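Local coordinates for protein alkaline phosphatase (Thermus thermophilus, PDB 7KWD) that probably removes phosphate groups from phosphorylated compounds as a homodimeric, zinc- and magnesium-dependent alkaline phosphatase, at residues 354-359 and 387-392; 360-365 and 380-385. One frame throughout, in Å; residues are numbered along the deposited sequence.

Contact 1: residues 354-359 and 387-392; sequences RVLGQA and RAIREK
Ile389 CG1 and Leu356 CG both lie beside their backbone N (chi1 -69° and -75°), and from there the residues meet methyl to methyl, Leu356 CD1 lying 4.2 Å from Ile389 CD1 with the side chains crossing at about a right angle. The other branch of Ile389, CG2, anti to the backbone N, faces two backbone carbonyls, 4.0 Å from Gly357 O and 4.1 Å from Gln358 O. Gly357 carries the positive phi that ends helix 349-356, and the chain turns there into the link leading to helix 362-373; the contact therefore lays this helix-to-helix connection along the C-terminal turn of helix 379-391, in a helical part of the alkaline phosphatase fold remote from the metal sites. Arg390 reaches the link by a bend at chi3 (105°). Its CG passes 3.6 Å from Gln358 O, and the guanidinium turns an edge to Ala359, whose CA lies in the guanidinium plane 3.3 Å from Arg390 NE. Ala359 CB lies 3.6 Å from Arg390 NH2. No hydrogen bond joins the segments, and Arg390 NE is buried here without a polar partner. Pro405 adds to the apolar surroundings of Ile389, while Gln364, Val365 and Ala368 pack against Leu356.

Contact 2: residues 360-365 and 380-385; sequences PEASQV and AEAERV
Val365 CG1 stands 3.8 Å from Ala382 CB and equally close to Val385 CB. This double role follows from a chi1 of 165°, which places CG1 opposite the backbone N and sends it between the two side chains of the facing helix, while CG2 remains beside the backbone N and meets Val385 CG1 at 3.9 Å. Val385 adopts the same rotamer (chi1 176°), and the two valines approach at a slant, each offering both methyls to the other. One turn earlier the helices come closer: Ala362 and Ala382 have their CA atoms 5.3 Å apart, and Ala382 CB lies against the main chain as well, 3.7 Å from Ala362 O. Both residues carry only a methyl, which is consistent with so close an approach.

At the outer margin Glu383 starts away from helix 362-373, but a bend at chi2 (-88°) folds its carboxylate back, so that Glu383 OE1 comes to 3.4 Å from Ala362 CB. Within 360-365, Gln364 OE1 accepts the N-H of Glu361, the N-cap residue, at 2.6 Å from Glu361 N, on a lone pair in the carbonyl plane. The O of Glu361 in turn receives Gln364 N and Val365 N, which ties down the first turn. Met409 and Ala412 of helix 406-412 also pack on Val385, and Leu356 on Val365. These are two helices consecutive in the chain, crossing where the start of helix 362-373 packs on the first half of helix 379-391, with alanines at the closest backbone approach and valines beside them, in a peripheral helical part of the alkaline phosphatase fold.

In the fold
From the N terminus, helix 349-356 ends and leads through a short link into helix 362-373, after which a short connection leads into helix 379-391. Contact 2 closes the smaller loop, joining the start of helix 362-373 to the first half of helix 379-391; contact 1 encloses it, bringing the end of helix 349-356 and the link onto the last turn of helix 379-391. The two are nested, with centres about 9 Å apart, and they touch directly where Leu356 CD2 lies 3.7 Å from Val365 N. Helix 379-391 serves both, so three successive helices are tied together.

Contact 1: residues 354-359 and 387-392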
loop_
_atom_site.group_PDB
_atom_site.type_symbol
_atom_site.label_atom_id
_atom_site.label_comp_id
_atom_site.label_asym_id
_atom_site.label_seq_id
_atom_site.Cartn_x
_atom_site.Cartn_y
_atom_site.Cartn_z
ATOM N N ARG A 354 -14.410 -21.372 -15.648
ATOM C CA ARG A 354 -14.880 -22.750 -15.584
ATOM C C ARG A 354 -16.188 -22.900 -16.354
ATOM O O ARG A 354 -16.333 -23.797 -17.184
ATOM C CB ARG A 354 -15.012 -23.123 -14.114
ATOM C CG ARG A 354 -15.163 -24.556 -13.767
ATOM C CD ARG A 354 -15.259 -24.647 -12.241
ATOM N NE ARG A 354 -13.989 -24.307 -11.587
ATOM C CZ ARG A 354 -13.848 -23.589 -10.463
ATOM N NH1 ARG A 354 -14.904 -23.071 -9.804
ATOM N NH2 ARG A 354 -12.616 -23.390 -9.993
ATOM N N VAL A 355 -17.123 -21.979 -16.136
ATOM C CA VAL A 355 -18.420 -22.014 -16.802
ATOM C C VAL A 355 -18.266 -21.903 -18.314
ATOM O O VAL A 355 -18.975 -22.562 -19.084
ATOM C CB VAL A 355 -19.307 -20.866 -16.273
ATOM C CG1 VAL A 355 -20.327 -20.496 -17.338
ATOM C CG2 VAL A 355 -19.944 -21.222 -14.975
ATOM N N LEU A 356 -17.382 -21.013 -18.750
ATOM C CA LEU A 356 -17.210 -20.713 -20.161
ATOM C C LEU A 356 -16.546 -21.848 -20.932
ATOM O O LEU A 356 -16.743 -21.967 -22.149
ATOM C CB LEU A 356 -16.368 -19.455 -20.289
ATOM C CG LEU A 356 -17.082 -18.144 -19.974
ATOM C CD1 LEU A 356 -16.054 -17.020 -19.966
ATOM C CD2 LEU A 356 -18.197 -17.874 -20.987
ATOM N N GLY A 357 -15.734 -22.655 -20.266
ATOM C CA GLY A 357 -15.092 -23.735 -20.960
ATOM C C GLY A 357 -14.081 -23.229 -21.970
ATOM O O GLY A 357 -13.814 -22.034 -22.095
ATOM N N GLN A 358 -13.547 -24.183 -22.735
ATOM C CA GLN A 358 -12.336 -23.967 -23.518
ATOM C C GLN A 358 -12.569 -23.304 -24.871
ATOM O O GLN A 358 -11.605 -22.839 -25.493
ATOM C CB GLN A 358 -11.624 -25.308 -23.710
ATOM C CG GLN A 358 -10.376 -25.470 -22.851
ATOM C CD GLN A 358 -9.505 -26.629 -23.305
ATOM O OE1 GLN A 358 -9.221 -26.783 -24.501
ATOM N NE2 GLN A 358 -9.075 -27.452 -22.354
ATOM N N ALA A 359 -13.804 -23.217 -25.342
ATOM C CA ALA A 359 -14.091 -22.580 -26.628
ATOM C C ALA A 359 -15.398 -21.812 -26.512
ATOM O O ALA A 359 -16.392 -22.129 -27.165
ATOM C CB ALA A 359 -14.150 -23.617 -27.747
ATOM N N ARG A 387 -10.258 -14.256 -27.376
ATOM C CA ARG A 387 -8.910 -14.468 -27.883
ATOM C C ARG A 387 -7.972 -14.899 -26.772
ATOM O O ARG A 387 -7.108 -15.762 -26.962
ATOM C CB ARG A 387 -8.405 -13.194 -28.542
ATOM C CG ARG A 387 -9.165 -12.887 -29.809
ATOM C CD ARG A 387 -8.787 -11.569 -30.468
ATOM N NE ARG A 387 -7.420 -11.503 -31.005
ATOM C CZ ARG A 387 -6.839 -12.386 -31.827
ATOM N NH1 ARG A 387 -7.473 -13.475 -32.235
ATOM N NH2 ARG A 387 -5.592 -12.176 -32.248
ATOM N N ALA A 388 -8.108 -14.300 -25.600
ATOM C CA ALA A 388 -7.203 -14.655 -24.522
ATOM C C ALA A 388 -7.417 -16.102 -24.107
ATOM O O ALA A 388 -6.449 -16.842 -23.907
ATOM C CB ALA A 388 -7.399 -13.689 -23.352
ATOM N N ILE A 389 -8.675 -16.532 -24.006
ATOM C CA ILE A 389 -8.965 -17.907 -23.612
ATOM C C ILE A 389 -8.565 -18.886 -24.708
ATOM O O ILE A 389 -8.018 -19.959 -24.431
ATOM C CB ILE A 389 -10.463 -18.072 -23.291
ATOM C CG1 ILE A 389 -10.851 -17.330 -22.004
ATOM C CG2 ILE A 389 -10.810 -19.541 -23.139
ATOM C CD1 ILE A 389 -12.365 -16.986 -21.880
ATOM N N ARG A 390 -8.885 -18.570 -25.958
ATOM C CA ARG A 390 -8.779 -19.553 -27.030
ATOM C C ARG A 390 -7.440 -19.511 -27.745
ATOM O O ARG A 390 -6.925 -20.569 -28.121
ATOM C CB ARG A 390 -9.919 -19.350 -28.022
ATOM C CG ARG A 390 -11.260 -19.865 -27.482
ATOM C CD ARG A 390 -12.423 -19.581 -28.428
ATOM N NE ARG A 390 -12.824 -20.805 -29.106
ATOM C CZ ARG A 390 -12.632 -21.046 -30.400
ATOM N NH1 ARG A 390 -12.062 -20.139 -31.185
ATOM N NH2 ARG A 390 -13.020 -22.200 -30.909
ATOM N N GLU A 391 -6.840 -18.332 -27.899
ATOM C CA GLU A 391 -5.598 -18.199 -28.640
ATOM C C GLU A 391 -4.423 -17.711 -27.808
ATOM O O GLU A 391 -3.371 -17.387 -28.378
ATOM C CB GLU A 391 -5.766 -17.220 -29.798
ATOM C CG GLU A 391 -6.896 -17.520 -30.727
ATOM C CD GLU A 391 -7.057 -16.401 -31.724
ATOM O OE1 GLU A 391 -6.031 -15.992 -32.326
ATOM O OE2 GLU A 391 -8.199 -15.912 -31.864
ATOM N N LYS A 392 -4.578 -17.590 -26.497
ATOM C CA LYS A 392 -3.520 -17.036 -25.650
ATOM C C LYS A 392 -3.003 -15.709 -26.198
ATOM O O LYS A 392 -1.804 -15.407 -26.173
ATOM C CB LYS A 392 -2.401 -18.055 -25.476
ATOM C CG LYS A 392 -2.973 -19.409 -25.031
ATOM C CD LYS A 392 -2.002 -20.212 -24.171
ATOM C CE LYS A 392 -2.467 -21.671 -24.028
ATOM N NZ LYS A 392 -3.691 -21.995 -24.841
#

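Contact 2: residues 360-365 and 380-385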
loop_
_atom_site.group_PDB
_atom_site.type_symbol
_atom_site.label_atom_id
_atom_site.label_comp_id
_atom_site.label_asym_id
_atom_site.label_seq_id
_atom_site.Cartn_x
_atom_site.Cartn_y
_atom_site.Cartn_z
ATOM N N PRO A 360 -15.428 -20.804 -25.649
ATOM C CA PRO A 360 -16.624 -19.968 -25.542
ATOM C C PRO A 360 -16.752 -19.051 -26.739
ATOM O O PRO A 360 -15.775 -18.680 -27.397
ATOM C CB PRO A 360 -16.374 -19.160 -24.263
ATOM C CG PRO A 360 -14.882 -18.976 -24.283
ATOM C CD PRO A 360 -14.336 -20.308 -24.786
ATOM N N GLU A 361 -17.994 -18.656 -26.985
ATOM C CA GLU A 361 -18.337 -17.651 -27.975
ATOM C C GLU A 361 -18.472 -16.298 -27.292
ATOM O O GLU A 361 -18.888 -16.209 -26.138
ATOM C CB GLU A 361 -19.646 -18.025 -28.674
ATOM C CG GLU A 361 -19.799 -17.442 -30.067
ATOM C CD GLU A 361 -19.167 -18.316 -31.146
ATOM O OE1 GLU A 361 -18.278 -19.133 -30.809
ATOM O OE2 GLU A 361 -19.556 -18.181 -32.328
ATOM N N ALA A 362 -18.130 -15.245 -28.022
ATOM C CA ALA A 362 -18.284 -13.884 -27.530
ATOM C C ALA A 362 -19.625 -13.654 -26.855
ATOM O O ALA A 362 -19.720 -12.987 -25.822
ATOM C CB ALA A 362 -18.133 -12.889 -28.680
ATOM N N SER A 363 -20.678 -14.188 -27.439
ATOM C CA SER A 363 -21.983 -13.995 -26.838
ATOM C C SER A 363 -22.061 -14.668 -25.475
ATOM O O SER A 363 -22.798 -14.208 -24.600
ATOM C CB SER A 363 -23.051 -14.541 -27.777
ATOM O OG SER A 363 -23.252 -15.921 -27.564
ATOM N N GLN A 364 -21.329 -15.764 -25.278
ATOM C CA GLN A 364 -21.377 -16.463 -23.995
ATOM C C GLN A 364 -20.567 -15.717 -22.939
ATOM O O GLN A 364 -21.013 -15.583 -21.794
ATOM C CB GLN A 364 -20.869 -17.897 -24.161
ATOM C CG GLN A 364 -21.627 -18.674 -25.245
ATOM C CD GLN A 364 -21.021 -20.022 -25.540
ATOM O OE1 GLN A 364 -19.893 -20.118 -26.042
ATOM N NE2 GLN A 364 -21.763 -21.076 -25.223
ATOM N N VAL A 365 -19.380 -15.233 -23.322
ATOM C CA VAL A 365 -18.601 -14.316 -22.492
ATOM C C VAL A 365 -19.479 -13.168 -22.014
ATOM O O VAL A 365 -19.636 -12.923 -20.806
ATOM C CB VAL A 365 -17.387 -13.799 -23.285
ATOM C CG1 VAL A 365 -16.749 -12.553 -22.616
ATOM C CG2 VAL A 365 -16.377 -14.942 -23.483
ATOM N N ALA A 380 -16.037 -5.598 -28.786
ATOM C CA ALA A 380 -14.587 -5.724 -28.856
ATOM C C ALA A 380 -13.998 -6.233 -27.545
ATOM O O ALA A 380 -12.896 -6.802 -27.543
ATOM C CB ALA A 380 -13.937 -4.391 -29.223
ATOM N N GLU A 381 -14.691 -6.003 -26.428
ATOM C CA GLU A 381 -14.177 -6.433 -25.132
ATOM C C GLU A 381 -14.399 -7.926 -24.962
ATOM O O GLU A 381 -13.484 -8.658 -24.574
ATOM C CB GLU A 381 -14.845 -5.625 -24.013
ATOM C CG GLU A 381 -14.487 -4.116 -24.047
ATOM C CD GLU A 381 -15.316 -3.296 -23.084
ATOM O OE1 GLU A 381 -16.501 -3.651 -22.885
ATOM O OE2 GLU A 381 -14.789 -2.292 -22.539
ATOM N N ALA A 382 -15.598 -8.405 -25.298
ATOM C CA ALA A 382 -15.838 -9.837 -25.224
ATOM C C ALA A 382 -14.901 -10.590 -26.155
ATOM O O ALA A 382 -14.400 -11.666 -25.799
ATOM C CB ALA A 382 -17.295 -10.155 -25.543
ATOM N N GLU A 383 -14.616 -10.019 -27.335
ATOM C CA GLU A 383 -13.735 -10.703 -28.278
ATOM C C GLU A 383 -12.333 -10.829 -27.712
ATOM O O GLU A 383 -11.653 -11.836 -27.925
ATOM C CB GLU A 383 -13.675 -9.992 -29.636
ATOM C CG GLU A 383 -15.045 -9.693 -30.274
ATOM C CD GLU A 383 -15.617 -10.817 -31.158
ATOM O OE1 GLU A 383 -15.562 -12.019 -30.782
ATOM O OE2 GLU A 383 -16.163 -10.473 -32.229
ATOM N N ARG A 384 -11.866 -9.796 -27.005
ATOM C CA ARG A 384 -10.559 -9.896 -26.373
ATOM C C ARG A 384 -10.523 -11.068 -25.405
ATOM O O ARG A 384 -9.541 -11.814 -25.349
ATOM C CB ARG A 384 -10.234 -8.604 -25.640
ATOM C CG ARG A 384 -9.824 -7.433 -26.513
ATOM C CD ARG A 384 -9.375 -6.330 -25.574
ATOM N NE ARG A 384 -9.431 -4.974 -26.105
ATOM C CZ ARG A 384 -8.698 -4.551 -27.119
ATOM N NH1 ARG A 384 -7.871 -5.400 -27.725
ATOM N NH2 ARG A 384 -8.777 -3.288 -27.518
ATOM N N VAL A 385 -11.591 -11.237 -24.631
ATOM C CA VAL A 385 -11.662 -12.363 -23.709
ATOM C C VAL A 385 -11.624 -13.679 -24.478
ATOM O O VAL A 385 -10.974 -14.642 -24.056
ATOM C CB VAL A 385 -12.928 -12.259 -22.838
ATOM C CG1 VAL A 385 -13.057 -13.474 -21.962
ATOM C CG2 VAL A 385 -12.924 -10.996 -21.968
#